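Local coordinates for protein histidinol-phosphatase (Listeria monocytogenes serotype 4b str. H7858, PDB 6NLR) that probably hydrolyses L-histidinol phosphate to L-histidinol and inorganic phosphate in histidine biosynthesis, using a site of three metal ions, at residues E21-K26 against Q263-G268; A226-F229 against E235-P238; F253-D258 against S270-K275. All coordinates share one frame; numbering follows the deposited sequence.

Contact 1: E21-K26 against Q263-G268; sequences EEMVLK and QDIGRG
I265 reaches out of the loop and sets its side chain into the flank of the helix between M23, a selenomethionine, and K26, one turn apart. This is the close-packed part. The two branches of I265 divide the work. CG1 and CD1 go to M23: CD1 lies 4.0 Å from M23 CB, and CG1 lies 3.9 Å from M23 O. The M23 chain bends at its third torsion (63°), bringing its terminal methyl CE back to within 4.0 Å of I265 CD1, and the two side chains cross at about a right angle. CG2 is turned to K26 instead, 4.0 Å from K26 CG. Y35 of strand 34-40 touches both M23 and I265, joining this apolar patch to the sheet.

The solvent side begins at K26, which is partly exposed, whereas M23 and I265 are buried. K26 slides past I265 in the opposite direction, meeting it through CG, and then turns at chi2 (69°), leading its amine away from the loop to a long, weak ion pair with E29.

The loop keeps its own shape. D264 to R267 form a type II beta turn, with R267 N bonded to D264 O at 3.1 Å and G266 at the third position with positive phi (82°). R267 NH1 and D264 OD1 are 3.3 Å apart, but the oxygen lies well out of the guanidinium plane, leaving attraction of charge alone. Helix 20-29 and the loop after strand 253-256 are thus joined near the metal site of a PHP-type barrel, with the M23 side chain about 10 Å from the cobalt.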
loop_
_atom_site.group_PDB
_atom_site.type_symbol
_atom_site.label_atom_id
_atom_site.label_comp_id
_atom_site.label_asym_id
_atom_site.label_seq_id
_atom_site.Cartn_x
_atom_site.Cartn_y
_atom_site.Cartn_z
ATOM N N GLU A 21 -17.803 -2.222 9.855
ATOM C CA GLU A 21 -18.830 -1.310 10.410
ATOM C C GLU A 21 -18.286 -0.604 11.655
ATOM O O GLU A 21 -18.541 0.591 11.790
ATOM C CB GLU A 21 -20.099 -2.077 10.779
ATOM C CG GLU A 21 -21.215 -1.156 11.214
ATOM C CD GLU A 21 -22.594 -1.637 10.780
ATOM O OE1 GLU A 21 -22.700 -2.766 10.225
ATOM O OE2 GLU A 21 -23.541 -0.874 10.950
ATOM N N GLU A 22 -17.594 -1.328 12.540
ATOM C CA GLU A 22 -17.039 -0.758 13.803
ATOM C C GLU A 22 -15.912 0.212 13.433
ATOM O O GLU A 22 -15.746 1.228 14.102
ATOM C CB GLU A 22 -16.581 -1.850 14.779
ATOM C CG GLU A 22 -17.700 -2.778 15.250
ATOM C CD GLU A 22 -19.003 -2.136 15.728
ATOM O OE1 GLU A 22 -18.960 -1.361 16.713
ATOM O OE2 GLU A 22 -20.081 -2.416 15.117
HETATM N N MSE A 23 -15.176 -0.081 12.348
HETATM C CA MSE A 23 -14.113 0.806 11.893
HETATM C C MSE A 23 -14.722 2.118 11.375
HETATM O O MSE A 23 -14.242 3.207 11.694
HETATM C CB MSE A 23 -13.242 0.098 10.846
HETATM C CG MSE A 23 -12.599 -1.161 11.359
HETATM SE SE MSE A 23 -11.663 -2.132 9.950
HETATM C CE MSE A 23 -10.293 -0.820 9.482
ATOM N N VAL A 24 -15.822 2.016 10.620
ATOM C CA VAL A 24 -16.472 3.186 10.052
ATOM C C VAL A 24 -17.050 4.041 11.184
ATOM O O VAL A 24 -16.889 5.268 11.138
ATOM C CB VAL A 24 -17.527 2.768 9.012
ATOM C CG1 VAL A 24 -18.574 3.852 8.758
ATOM C CG2 VAL A 24 -16.846 2.349 7.717
ATOM N N LEU A 25 -17.681 3.422 12.186
ATOM C CA LEU A 25 -18.255 4.156 13.344
ATOM C C LEU A 25 -17.127 4.904 14.067
ATOM O O LEU A 25 -17.355 6.056 14.504
ATOM C CB LEU A 25 -18.994 3.187 14.274
ATOM C CG LEU A 25 -20.382 2.736 13.800
ATOM C CD1 LEU A 25 -20.885 1.528 14.613
ATOM C CD2 LEU A 25 -21.384 3.895 13.893
ATOM N N LYS A 26 -15.947 4.298 14.192
ATOM C CA LYS A 26 -14.789 4.963 14.838
ATOM C C LYS A 26 -14.313 6.136 13.964
ATOM O O LYS A 26 -14.029 7.195 14.517
ATOM C CB LYS A 26 -13.640 3.983 15.082
ATOM C CG LYS A 26 -12.488 4.566 15.886
ATOM C CD LYS A 26 -12.842 4.842 17.304
ATOM C CE LYS A 26 -11.674 5.391 18.091
ATOM N NZ LYS A 26 -12.042 5.524 19.525
ATOM N N GLN A 263 -8.625 -0.113 16.248
ATOM C CA GLN A 263 -7.588 0.569 17.063
ATOM C C GLN A 263 -6.670 1.376 16.145
ATOM O O GLN A 263 -6.080 2.319 16.624
ATOM C CB GLN A 263 -6.795 -0.433 17.905
ATOM C CG GLN A 263 -7.612 -1.039 19.043
ATOM C CD GLN A 263 -8.298 -0.024 19.929
ATOM O OE1 GLN A 263 -9.500 0.239 19.791
ATOM N NE2 GLN A 263 -7.533 0.553 20.847
ATOM N N ASP A 264 -6.576 1.013 14.872
ATOM C CA ASP A 264 -5.693 1.684 13.886
ATOM C C ASP A 264 -6.332 2.979 13.369
ATOM O O ASP A 264 -5.612 3.808 12.799
ATOM C CB ASP A 264 -5.441 0.772 12.688
ATOM C CG ASP A 264 -4.639 -0.475 12.993
ATOM O OD1 ASP A 264 -3.986 -0.525 14.065
ATOM O OD2 ASP A 264 -4.639 -1.383 12.130
ATOM N N ILE A 265 -7.653 3.117 13.450
ATOM C CA ILE A 265 -8.370 4.237 12.771
ATOM C C ILE A 265 -7.829 5.566 13.314
ATOM O O ILE A 265 -7.745 5.706 14.527
ATOM C CB ILE A 265 -9.899 4.108 12.937
ATOM C CG1 ILE A 265 -10.438 2.870 12.198
ATOM C CG2 ILE A 265 -10.600 5.379 12.493
ATOM C CD1 ILE A 265 -10.477 3.014 10.722
ATOM N N GLY A 266 -7.475 6.496 12.417
ATOM C CA GLY A 266 -7.013 7.855 12.758
ATOM C C GLY A 266 -5.536 7.896 13.131
ATOM O O GLY A 266 -5.042 8.984 13.370
ATOM N N ARG A 267 -4.818 6.768 13.153
ATOM C CA ARG A 267 -3.452 6.747 13.741
ATOM C C ARG A 267 -2.528 7.656 12.907
ATOM O O ARG A 267 -2.606 7.640 11.660
ATOM C CB ARG A 267 -2.924 5.310 13.852
ATOM C CG ARG A 267 -2.614 4.655 12.511
ATOM C CD ARG A 267 -2.205 3.211 12.723
ATOM N NE ARG A 267 -2.140 2.455 11.475
ATOM C CZ ARG A 267 -1.738 1.191 11.392
ATOM N NH1 ARG A 267 -1.310 0.553 12.471
ATOM N NH2 ARG A 267 -1.751 0.565 10.225
ATOM N N GLY A 268 -1.702 8.453 13.578
ATOM C CA GLY A 268 -0.696 9.326 12.943
ATOM C C GLY A 268 -1.331 10.457 12.115
ATOM O O GLY A 268 -0.594 11.134 11.347
#

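Contact 2: A226-F229 against E235-P238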
loop_
_atom_site.group_PDB
_atom_site.type_symbol
_atom_site.label_atom_id
_atom_site.label_comp_id
_atom_site.label_asym_id
_atom_site.label_seq_id
_atom_site.Cartn_x
_atom_site.Cartn_y
_atom_site.Cartn_z
ATOM N N ALA A 226 1.180 3.849 8.768
ATOM C CA ALA A 226 1.311 2.504 9.386
ATOM C C ALA A 226 2.732 2.304 9.939
ATOM O O ALA A 226 2.866 1.666 10.972
ATOM C CB ALA A 226 0.972 1.426 8.390
ATOM N N GLY A 227 3.749 2.811 9.242
ATOM C CA GLY A 227 5.165 2.632 9.605
ATOM C C GLY A 227 5.476 3.166 10.990
ATOM O O GLY A 227 6.382 2.586 11.659
ATOM N N LEU A 228 4.761 4.212 11.438
ATOM C CA LEU A 228 4.955 4.824 12.783
ATOM C C LEU A 228 4.648 3.779 13.869
ATOM O O LEU A 228 5.190 3.896 14.975
ATOM C CB LEU A 228 4.042 6.051 12.935
ATOM C CG LEU A 228 4.328 7.236 12.008
ATOM C CD1 LEU A 228 3.266 8.314 12.198
ATOM C CD2 LEU A 228 5.738 7.794 12.226
ATOM N N PHE A 229 3.782 2.802 13.577
ATOM C CA PHE A 229 3.254 1.814 14.559
ATOM C C PHE A 229 3.850 0.417 14.309
ATOM O O PHE A 229 3.399 -0.538 14.965
ATOM C CB PHE A 229 1.725 1.885 14.521
ATOM C CG PHE A 229 1.228 3.288 14.800
ATOM C CD1 PHE A 229 1.064 3.728 16.105
ATOM C CD2 PHE A 229 1.017 4.198 13.772
ATOM C CE1 PHE A 229 0.659 5.027 16.379
ATOM C CE2 PHE A 229 0.630 5.508 14.046
ATOM C CZ PHE A 229 0.463 5.920 15.351
ATOM N N GLU A 235 8.715 5.219 11.064
ATOM C CA GLU A 235 8.701 6.305 10.052
ATOM C C GLU A 235 7.420 6.259 9.192
ATOM O O GLU A 235 6.882 5.165 8.977
ATOM C CB GLU A 235 9.970 6.136 9.209
ATOM C CG GLU A 235 10.286 7.324 8.336
ATOM C CD GLU A 235 10.272 8.636 9.090
ATOM O OE1 GLU A 235 9.138 9.187 9.363
ATOM O OE2 GLU A 235 11.388 9.086 9.426
ATOM N N THR A 236 6.978 7.414 8.682
ATOM C CA THR A 236 5.898 7.486 7.655
ATOM C C THR A 236 6.442 6.958 6.329
ATOM O O THR A 236 7.659 7.026 6.092
ATOM C CB THR A 236 5.323 8.892 7.474
ATOM O OG1 THR A 236 6.426 9.712 7.089
ATOM C CG2 THR A 236 4.649 9.408 8.727
ATOM N N TYR A 237 5.552 6.448 5.494
ATOM C CA TYR A 237 5.868 6.087 4.095
ATOM C C TYR A 237 5.184 7.127 3.224
ATOM O O TYR A 237 3.952 7.091 3.103
ATOM C CB TYR A 237 5.362 4.686 3.704
ATOM C CG TYR A 237 5.594 3.536 4.662
ATOM C CD1 TYR A 237 6.852 3.001 4.876
ATOM C CD2 TYR A 237 4.530 2.908 5.303
ATOM C CE1 TYR A 237 7.053 1.912 5.715
ATOM C CE2 TYR A 237 4.702 1.791 6.110
ATOM C CZ TYR A 237 5.969 1.278 6.305
ATOM O OH TYR A 237 6.179 0.170 7.074
ATOM N N PRO A 238 5.918 8.069 2.581
ATOM C CA PRO A 238 7.372 8.176 2.666
ATOM C C PRO A 238 7.800 9.074 3.832
ATOM O O PRO A 238 6.965 9.677 4.513
ATOM C CB PRO A 238 7.715 8.757 1.295
ATOM C CG PRO A 238 6.508 9.618 0.921
ATOM C CD PRO A 238 5.331 9.072 1.687
#
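G227 lies against two groups of the returning chain, the carbonyl of E235 and the ring of Y237. Its CA is 3.1 Å from E235 O in a CA-H...O contact bent to 130° at the hydrogen; with no side chain on G227, the carbonyl can come this near. The Y237 ring meets the same residue obliquely, CE2 being 3.4 Å from G227 N, and A226 CB borders that ring atom at 4.4 Å. Next along, L228 and T236 lie side by side and point the same way: L228 CD1 is 3.9 Å from T236 CG2, while the other methyl, CD2, rests near T236 N.

A second layer sets these groups. The E235 carboxylate folds back so that OE1, through its anti lone pair, takes the N-H of T236 at 2.9 Å (144° at the hydrogen). T236 OG1 donates to P238 O at 2.6 Å from above the carbonyl plane, past the cis peptide bond that precedes P238. On the facing side, F229 N bonds to A226 O in a single 3-10 turn. Farther out, backbone bonds join G227 to G234 and Y237 to N224. What results is a compact loop following strand 220-224, beside the metal site, where the A226 side chain is about 7 Å from the cobalt and about 6 Å from a bound sulfate.

Contact 3: F253-D258 against S270-K275; sequences FVYGSD and STYCQK. With CO (cobalt (II) ion), chain F.
Y255 and Y272 meet with the CB of one over the ring of the other. Y255 CB stands 3.6 Å from the centroid of the Y272 ring and only 6° off its normal, a CH-pi contact placed almost exactly over the middle of the face. The rings themselves are not stacked: their planes are inclined at 50° and their centroids lie 5.7 Å apart. Y272 CG is anti to its own nitrogen (chi1 156°), a setting that extends the ring from the helix across the strand backbone, where CE1 comes 3.7 Å from Y255 N. F253 CB adds an apolar contact at the ring's edge, 4.5 Å from CE1.

Although the side chains meet through carbon, one water bridges polar atoms of the two segments, accepting from Y255 N at 3.0 Å and hydrogen-bonded to Y272 OH at 2.9 Å. Y255 OH bonds to R267 O.

The loop just after strand 253-256 carries D258, whose OD1 binds the cobalt at 2.2 Å with H6, H8, E93 and a water as further ligands; OD2 accepts from that water at 2.6 Å. This is consistent with the PHP fold, a distorted beta/alpha barrel whose metal ligands lie at the C-terminal ends of its strands and in the loops that follow.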
loop_
_atom_site.group_PDB
_atom_site.type_symbol
_atom_site.label_atom_id
_atom_site.label_comp_id
_atom_site.label_asym_id
_atom_site.label_seq_id
_atom_site.Cartn_x
_atom_site.Cartn_y
_atom_site.Cartn_z
ATOM N N PHE A 253 -0.928 14.321 -1.866
ATOM C CA PHE A 253 -0.900 13.232 -0.860
ATOM C C PHE A 253 -2.318 13.021 -0.341
ATOM O O PHE A 253 -3.028 13.986 -0.176
ATOM C CB PHE A 253 0.042 13.586 0.292
ATOM C CG PHE A 253 1.500 13.372 -0.012
ATOM C CD1 PHE A 253 2.050 12.097 0.040
ATOM C CD2 PHE A 253 2.312 14.439 -0.370
ATOM C CE1 PHE A 253 3.390 11.908 -0.243
ATOM C CE2 PHE A 253 3.653 14.248 -0.629
ATOM C CZ PHE A 253 4.192 12.982 -0.562
ATOM N N VAL A 254 -2.691 11.763 -0.129
ATOM C CA VAL A 254 -3.900 11.377 0.639
ATOM C C VAL A 254 -3.430 10.586 1.861
ATOM O O VAL A 254 -2.750 9.559 1.671
ATOM C CB VAL A 254 -4.863 10.550 -0.231
ATOM C CG1 VAL A 254 -6.138 10.211 0.529
ATOM C CG2 VAL A 254 -5.162 11.249 -1.554
ATOM N N TYR A 255 -3.775 11.062 3.052
ATOM C CA TYR A 255 -3.572 10.337 4.333
ATOM C C TYR A 255 -4.111 8.918 4.197
ATOM O O TYR A 255 -5.238 8.766 3.725
ATOM C CB TYR A 255 -4.285 11.027 5.488
ATOM C CG TYR A 255 -4.408 10.180 6.737
ATOM C CD1 TYR A 255 -3.329 9.989 7.583
ATOM C CD2 TYR A 255 -5.603 9.559 7.071
ATOM C CE1 TYR A 255 -3.440 9.228 8.737
ATOM C CE2 TYR A 255 -5.742 8.806 8.229
ATOM C CZ TYR A 255 -4.653 8.655 9.079
ATOM O OH TYR A 255 -4.759 7.904 10.209
ATOM N N GLY A 256 -3.318 7.934 4.594
ATOM C CA GLY A 256 -3.704 6.510 4.647
ATOM C C GLY A 256 -3.262 5.903 5.968
ATOM O O GLY A 256 -2.032 5.854 6.191
ATOM N N SER A 257 -4.220 5.489 6.812
ATOM C CA SER A 257 -3.981 4.811 8.113
ATOM C C SER A 257 -3.481 3.382 7.878
ATOM O O SER A 257 -2.847 2.820 8.771
ATOM C CB SER A 257 -5.251 4.785 8.940
ATOM O OG SER A 257 -6.280 4.017 8.294
ATOM N N ASP A 258 -3.801 2.796 6.730
ATOM C CA ASP A 258 -3.609 1.345 6.478
ATOM C C ASP A 258 -4.276 0.532 7.603
ATOM O O ASP A 258 -3.686 -0.468 8.046
ATOM C CB ASP A 258 -2.129 1.016 6.319
ATOM C CG ASP A 258 -1.871 0.033 5.197
ATOM O OD1 ASP A 258 -2.783 -0.749 4.894
ATOM O OD2 ASP A 258 -0.783 0.097 4.609
ATOM N N SER A 270 -2.293 13.512 12.993
ATOM C CA SER A 270 -1.640 14.820 13.313
ATOM C C SER A 270 -0.279 14.866 12.617
ATOM O O SER A 270 0.107 15.960 12.167
ATOM C CB SER A 270 -1.474 15.114 14.793
ATOM O OG SER A 270 -0.772 16.379 14.996
ATOM N N THR A 271 0.427 13.731 12.531
ATOM C CA THR A 271 1.777 13.654 11.922
ATOM C C THR A 271 1.647 13.940 10.428
ATOM O O THR A 271 2.526 14.649 9.915
ATOM C CB THR A 271 2.456 12.305 12.188
ATOM O OG1 THR A 271 2.642 12.225 13.602
ATOM C CG2 THR A 271 3.769 12.122 11.456
ATOM N N TYR A 272 0.581 13.452 9.796
ATOM C CA TYR A 272 0.290 13.738 8.369
ATOM C C TYR A 272 0.154 15.251 8.171
ATOM O O TYR A 272 0.820 15.798 7.295
ATOM C CB TYR A 272 -0.942 12.961 7.902
ATOM C CG TYR A 272 -1.678 13.545 6.722
ATOM C CD1 TYR A 272 -1.168 13.420 5.445
ATOM C CD2 TYR A 272 -2.884 14.208 6.879
ATOM C CE1 TYR A 272 -1.817 13.972 4.348
ATOM C CE2 TYR A 272 -3.559 14.742 5.794
ATOM C CZ TYR A 272 -3.027 14.618 4.526
ATOM O OH TYR A 272 -3.694 15.122 3.453
ATOM N N CYS A 273 -0.741 15.884 8.919
ATOM C CA CYS A 273 -1.009 17.342 8.792
ATOM C C CYS A 273 0.299 18.121 8.946
ATOM O O CYS A 273 0.588 18.921 8.042
ATOM C CB CYS A 273 -2.061 17.802 9.789
ATOM S SG CYS A 273 -3.604 16.924 9.454
ATOM N N GLN A 274 1.082 17.832 9.996
ATOM C CA GLN A 274 2.334 18.581 10.314
ATOM C C GLN A 274 3.383 18.307 9.231
ATOM O O GLN A 274 4.082 19.254 8.846
ATOM C CB GLN A 274 2.858 18.211 11.705
ATOM C CG GLN A 274 1.901 18.562 12.834
ATOM C CD GLN A 274 1.468 20.003 12.737
ATOM O OE1 GLN A 274 0.298 20.312 12.547
ATOM N NE2 GLN A 274 2.429 20.894 12.832
ATOM N N LYS A 275 3.494 17.057 8.752
ATOM C CA LYS A 275 4.593 16.652 7.826
ATOM C C LYS A 275 4.398 17.336 6.458
ATOM O O LYS A 275 5.411 17.582 5.784
ATOM C CB LYS A 275 4.700 15.126 7.687
ATOM C CG LYS A 275 6.044 14.634 7.174
ATOM C CD LYS A 275 6.377 13.186 7.514
ATOM C CE LYS A 275 6.905 12.954 8.915
ATOM N NZ LYS A 275 7.490 11.587 9.034
HETATM CO CO CO F . -2.842 -1.695 2.888
HETATM O O HOH W 1 -5.851 13.267 3.272
HETATM O O HOH W 2 -0.673 -1.518 2.523
#

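How the contacts relate
R267 ties contact 1 to contact 3: its carbonyl O lies 2.6 Å from Y255 OH, and its NE lies 2.8 Å from S257 O, both probable hydrogen bonds, fixing the turn beside the strand that leads to D258. The same arginine packs on contact 2, with NH2 3.4 Å from A226 CB and CD 3.5 Å from F229 CD2. Contacts 2 and 3 are joined by K275, whose NZ forms a salt bridge with E235 OE1 and probably a hydrogen bond with T236 OG1, each at 2.9 Å. Nearer the metals, A226 CB touches D258 CB at 3.8 Å, placing contact 2 beside the cobalt ligand of contact 3.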